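Thin, isoform D (Drosophila melanogaster, PDB 6XG7) is a muscle protein whose NHL-repeat beta-propeller, the part described here, is thought to mediate protein-protein contacts, the whole protein probably acting in ubiquitin transfer. Local coordinates at residues N254-Q258 with T269-W273; E279-G285 with V296-N301. All coordinates share one frame; numbering follows the deposited sequence. Where two conformers were deposited one is given.

Contact 1 of 2, residues N254-Q258 with T269-W273; sequences NNRIQ and TFGSW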
# COMPACT_ATOMS: atom_id res chain seq x y z
N ASN A 254 12.62 -10.81 1.95
CA ASN A 254 12.96 -11.57 3.14
C ASN A 254 11.75 -12.26 3.75
O ASN A 254 11.86 -12.81 4.85
CB ASN A 254 13.61 -10.66 4.17
CG ASN A 254 15.01 -10.25 3.79
OD1 ASN A 254 15.81 -11.06 3.34
ND2 ASN A 254 15.31 -8.98 3.97
N ASN A 255 10.60 -12.18 3.08
CA ASN A 255 9.39 -12.89 3.50
C ASN A 255 9.02 -12.60 4.95
O ASN A 255 8.76 -13.51 5.75
CB ASN A 255 9.53 -14.38 3.21
CG ASN A 255 9.77 -14.64 1.74
OD1 ASN A 255 8.88 -14.47 0.91
ND2 ASN A 255 11.00 -14.99 1.40
N ARG A 256 8.99 -11.31 5.30
CA ARG A 256 8.74 -10.91 6.67
C ARG A 256 8.17 -9.50 6.72
O ARG A 256 8.31 -8.71 5.78
CB ARG A 256 10.02 -10.97 7.50
CG ARG A 256 11.07 -9.96 7.09
CD ARG A 256 12.38 -10.18 7.79
NE ARG A 256 13.38 -9.22 7.32
CZ ARG A 256 14.60 -9.11 7.83
NH1 ARG A 256 14.96 -9.90 8.84
NH2 ARG A 256 15.44 -8.22 7.34
N ILE A 257 7.51 -9.20 7.83
CA ILE A 257 7.06 -7.85 8.17
C ILE A 257 8.05 -7.29 9.18
O ILE A 257 8.46 -7.99 10.10
CB ILE A 257 5.65 -7.88 8.78
CG1 ILE A 257 4.63 -8.44 7.77
CG2 ILE A 257 5.25 -6.52 9.30
CD1 ILE A 257 4.60 -7.77 6.47
N GLN A 258 8.44 -6.03 9.00
CA GLN A 258 9.24 -5.32 9.99
C GLN A 258 8.47 -4.09 10.47
O GLN A 258 7.76 -3.43 9.70
CB GLN A 258 10.59 -4.90 9.41
CG GLN A 258 11.47 -6.06 9.04
CD GLN A 258 12.88 -5.62 8.81
OE1 GLN A 258 13.54 -5.14 9.73
NE2 GLN A 258 13.36 -5.77 7.59
N THR A 269 10.36 -7.83 14.06
CA THR A 269 10.06 -8.53 12.83
C THR A 269 9.35 -9.84 13.11
O THR A 269 9.54 -10.46 14.17
CB THR A 269 11.33 -8.75 11.95
OG1 THR A 269 10.95 -9.28 10.68
CG2 THR A 269 12.32 -9.69 12.63
N PHE A 270 8.51 -10.26 12.17
CA PHE A 270 7.89 -11.57 12.21
C PHE A 270 7.64 -12.05 10.79
O PHE A 270 7.54 -11.27 9.85
CB PHE A 270 6.60 -11.58 13.04
CG PHE A 270 5.50 -10.70 12.50
CD1 PHE A 270 5.42 -9.36 12.82
CD2 PHE A 270 4.53 -11.23 11.66
CE1 PHE A 270 4.39 -8.57 12.33
CE2 PHE A 270 3.50 -10.44 11.17
CZ PHE A 270 3.44 -9.10 11.53
N GLY A 271 7.56 -13.36 10.65
CA GLY A 271 7.28 -14.00 9.38
C GLY A 271 8.51 -14.65 8.78
O GLY A 271 9.65 -14.23 9.01
N SER A 272 8.27 -15.70 7.99
CA SER A 272 9.29 -16.38 7.22
C SER A 272 8.63 -17.03 6.00
O SER A 272 7.41 -17.03 5.87
CB SER A 272 10.02 -17.43 8.06
OG SER A 272 9.07 -18.32 8.60
N TRP A 273 9.45 -17.60 5.13
CA TRP A 273 8.95 -18.15 3.87
C TRP A 273 8.06 -19.36 4.10
O TRP A 273 8.41 -20.28 4.85
CB TRP A 273 10.15 -18.55 3.01
CG TRP A 273 9.76 -19.07 1.67
CD1 TRP A 273 9.45 -18.34 0.56
CD2 TRP A 273 9.65 -20.45 1.28
NE1 TRP A 273 9.15 -19.17 -0.49
CE2 TRP A 273 9.26 -20.47 -0.07
CE3 TRP A 273 9.83 -21.66 1.95
CZ2 TRP A 273 9.06 -21.66 -0.77
CZ3 TRP A 273 9.63 -22.84 1.25
CH2 TRP A 273 9.24 -22.83 -0.09
O HOH W 1 12.04 -14.21 7.34

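Contact 2 of 2, residues E279-G285 with V296-N301; sequences EFKGLEG and VCDREN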
# COMPACT_ATOMS: atom_id res chain seq x y z
N GLU A 279 3.33 -17.56 7.71
CA GLU A 279 4.39 -17.60 6.72
C GLU A 279 3.91 -16.86 5.48
O GLU A 279 2.71 -16.68 5.27
CB GLU A 279 4.77 -19.04 6.38
CG GLU A 279 5.18 -19.85 7.58
CD GLU A 279 5.46 -21.31 7.25
OE1 GLU A 279 6.34 -21.90 7.91
OE2 GLU A 279 4.81 -21.88 6.34
N PHE A 280 4.87 -16.46 4.64
CA PHE A 280 4.58 -15.65 3.47
C PHE A 280 5.39 -16.14 2.28
O PHE A 280 6.49 -16.66 2.45
CB PHE A 280 5.01 -14.20 3.69
CG PHE A 280 4.47 -13.56 4.94
CD1 PHE A 280 3.10 -13.47 5.17
CD2 PHE A 280 5.32 -13.01 5.87
CE1 PHE A 280 2.61 -12.85 6.29
CE2 PHE A 280 4.84 -12.40 7.00
CZ PHE A 280 3.48 -12.31 7.21
N LYS A 281 4.87 -15.91 1.07
CA LYS A 281 5.66 -16.19 -0.13
C LYS A 281 5.85 -15.02 -1.09
O LYS A 281 6.80 -15.05 -1.88
CB LYS A 281 5.08 -17.37 -0.92
CG LYS A 281 5.43 -18.71 -0.29
CD LYS A 281 5.08 -19.88 -1.17
CE LYS A 281 5.50 -21.18 -0.51
NZ LYS A 281 5.19 -22.35 -1.37
N GLY A 282 4.97 -14.04 -1.10
CA GLY A 282 5.17 -12.89 -1.96
C GLY A 282 4.38 -11.69 -1.49
O GLY A 282 3.28 -11.42 -1.97
N LEU A 283 4.95 -10.94 -0.54
CA LEU A 283 4.22 -9.86 0.11
C LEU A 283 3.99 -8.68 -0.82
O LEU A 283 4.87 -8.30 -1.61
CB LEU A 283 5.01 -9.36 1.31
CG LEU A 283 5.13 -10.33 2.48
CD1 LEU A 283 6.01 -9.76 3.59
CD2 LEU A 283 3.75 -10.71 3.01
N GLU A 284 2.81 -8.07 -0.68
CA GLU A 284 2.46 -6.85 -1.40
C GLU A 284 2.05 -5.79 -0.37
O GLU A 284 2.89 -5.32 0.39
CB GLU A 284 1.37 -7.16 -2.43
CG GLU A 284 1.88 -7.96 -3.61
CD GLU A 284 2.64 -7.12 -4.64
OE1 GLU A 284 2.80 -5.89 -4.45
OE2 GLU A 284 3.07 -7.70 -5.66
N GLY A 285 0.78 -5.41 -0.34
CA GLY A 285 0.34 -4.35 0.53
C GLY A 285 0.32 -4.74 2.01
O GLY A 285 0.26 -5.91 2.39
N VAL A 296 -1.81 -8.02 6.01
CA VAL A 296 -0.72 -8.30 5.08
C VAL A 296 -1.29 -9.03 3.87
O VAL A 296 -1.98 -10.04 4.02
CB VAL A 296 0.33 -9.17 5.82
CG1 VAL A 296 1.50 -9.51 4.96
CG2 VAL A 296 0.81 -8.48 7.13
N CYS A 297 -1.01 -8.53 2.70
CA CYS A 297 -1.37 -9.26 1.47
C CYS A 297 -0.18 -10.17 0.95
O CYS A 297 1.06 -9.80 0.78
CB CYS A 297 -1.59 -8.23 0.41
SG CYS A 297 -1.98 -9.12 -1.09
N ASP A 298 -0.45 -11.48 0.95
CA ASP A 298 0.52 -12.52 0.58
C ASP A 298 0.12 -12.96 -0.82
O ASP A 298 -0.65 -13.90 -1.00
CB ASP A 298 0.40 -13.66 1.66
CG ASP A 298 1.45 -14.75 1.52
OD1 ASP A 298 2.43 -14.58 0.77
OD2 ASP A 298 1.27 -15.80 2.18
N ARG A 299 0.61 -12.22 -1.83
CA ARG A 299 0.10 -12.35 -3.20
C ARG A 299 0.25 -13.78 -3.72
O ARG A 299 -0.65 -14.30 -4.38
CB ARG A 299 0.85 -11.39 -4.12
CG ARG A 299 0.38 -11.36 -5.58
CD ARG A 299 1.48 -10.89 -6.55
NE ARG A 299 2.61 -11.83 -6.53
CZ ARG A 299 3.79 -11.62 -5.96
NH1 ARG A 299 4.08 -10.46 -5.38
NH2 ARG A 299 4.71 -12.58 -5.96
N GLU A 300 1.40 -14.40 -3.49
CA GLU A 300 1.69 -15.72 -4.04
C GLU A 300 0.82 -16.81 -3.43
O GLU A 300 0.56 -17.84 -4.08
CB GLU A 300 3.18 -15.97 -3.82
CG GLU A 300 3.88 -16.86 -4.80
CD GLU A 300 3.82 -16.38 -6.25
OE1 GLU A 300 3.55 -17.25 -7.09
OE2 GLU A 300 4.04 -15.19 -6.55
N ASN A 301 0.34 -16.62 -2.21
CA ASN A 301 -0.61 -17.53 -1.58
C ASN A 301 -2.05 -17.05 -1.68
O ASN A 301 -2.95 -17.65 -1.09
CB ASN A 301 -0.23 -17.73 -0.11
CG ASN A 301 1.03 -18.53 0.05
OD1 ASN A 301 1.20 -19.58 -0.57
ND2 ASN A 301 1.95 -18.03 0.88
O HOH W 2 6.19 -9.85 -3.72

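Contact 1 of 2, residues N254-Q258 with T269-W273
Thr269 reaches back across the hairpin to the backbone of Ile257, its OG1 donating to Ile257 O over 2.9 Å. The hydroxyl approaches from above the carbonyl plane, 43° out of it, while Phe270 N binds the same oxygen in that plane, which gives Ile257 O two donors. With chi1 at -173°, OG1 stands opposite the backbone N and is turned toward the 254-258 segment, where the methylene CD of Arg256 also passes 3.3 Å from it. CG of Gln258 lies alongside. The polar ends of both neighbours lead elsewhere: the Arg256 guanidinium to Asp251 and to the carbonyl of Gln232, the Gln258 amide to Gly231 and Gln232.

Phe270 pairs with Ile257 through two backbone bonds, Ile257 N to Phe270 O (2.9 Å) and Phe270 N to Ile257 O (3.1 Å). Its CG sits between the backbone N and the carbonyl carbon (chi1 63°), and the ring runs alongside the isoleucine and turns one face to it: Ile257 CB stands over that face, displaced toward the rim near CZ and 4.0 Å from the centroid, a CH-pi contact. These two antiparallel strands, 256-260 and 266-273, form a hairpin of the NHL beta-propeller, and the chain enters the first through a G1 beta bulge in which Asn255 and Arg256 both face Asp251.

At Gly271 the pairing ends, though the backbones stay close, with Gly271 CA 4.4 Å from Arg256 CA. A water donates to both Gly271 O and Asn254 O, bridging the two segments. Beyond Ser272, Trp273 runs beside Asn255, both side chains pointing the same way, with Asn255 ND2 at the edge of the indole, 3.8 Å from CD1.

Contact 2 of 2, residues E279-G285 with V296-N301
Asp298 grips the turn at Lys281 and Gly282 with a single carboxylate oxygen, within a hairpin of the NHL beta-propeller made by strands 279-288 and 294-298. Its chi1 of -173° turns the carboxylate away from its own backbone N and across to the other segment. There OD1 accepts Lys281 N on its syn side at 2.8 Å and Gly282 N, nearly along the C-O axis, at 3.2 Å. The other oxygen, OD2, is held by Asn301 ND2 at 2.7 Å, also on the syn side, and by a salt bridge to Arg303. Asn301 ND2, which also bonds to Gly274 O, lies 3.7 Å from CB of Lys281, whose extended chain crosses the asparagine side chain at about a right angle. With both oxygens engaged, the buried carboxylate is fixed in rotation and probably stabilised as an anion.

On the same face of the sheet as Asp298, CG1 of Val296 presses against CD2 of Leu283 at 3.2 Å, closer than usual van der Waals contact. The same methyl meets CE1 of Phe280, while Leu283 CD2 also lies over one face of that ring.

Between the strands, Glu284 N bonds to Cys297 O and Cys297 N to Gly285 O. Gly282 O receives Arg299 N, and the Arg299 guanidinium turns one face to that carbonyl.

Glu284 folds back at chi2 (-78°), which brings CG onto Arg299 CB and OE2 to the anti-side bond with NH1. That oxygen also meets Arg49 and Arg237, and OE1 meets Tyr191. Arg299, bent at chi3, splits its guanidinium between two acids, the carboxylate of Glu284 being turned 80° from its plane. At the other terminal nitrogen, NH2 bonds to Glu300 OE2 at 2.8 Å.

In the fold
Strand 33-36 comes first in the chain yet lies in the last blade of the propeller. The chain then passes through the earlier repeats before contact 1 closes the short hairpin loop between strands 256-260 and 266-273. Contact 2 closes a second hairpin, between strands 279-288 and 294-298. The two loops are in series, neither enclosing the other, and their centres lie about 10 Å apart. The hairpins lie in two successive blades, whose neighbouring strands 266-273 and 279-288 run parallel; Ser272 O probably accepts a hydrogen bond from Phe280 N. Ile257 packs on Phe280, Leu283 and Val296. Finally, strand 303-306 pairs antiparallel with 33-36, so an N-terminal strand completes the blade of contact 2 and closes the ring.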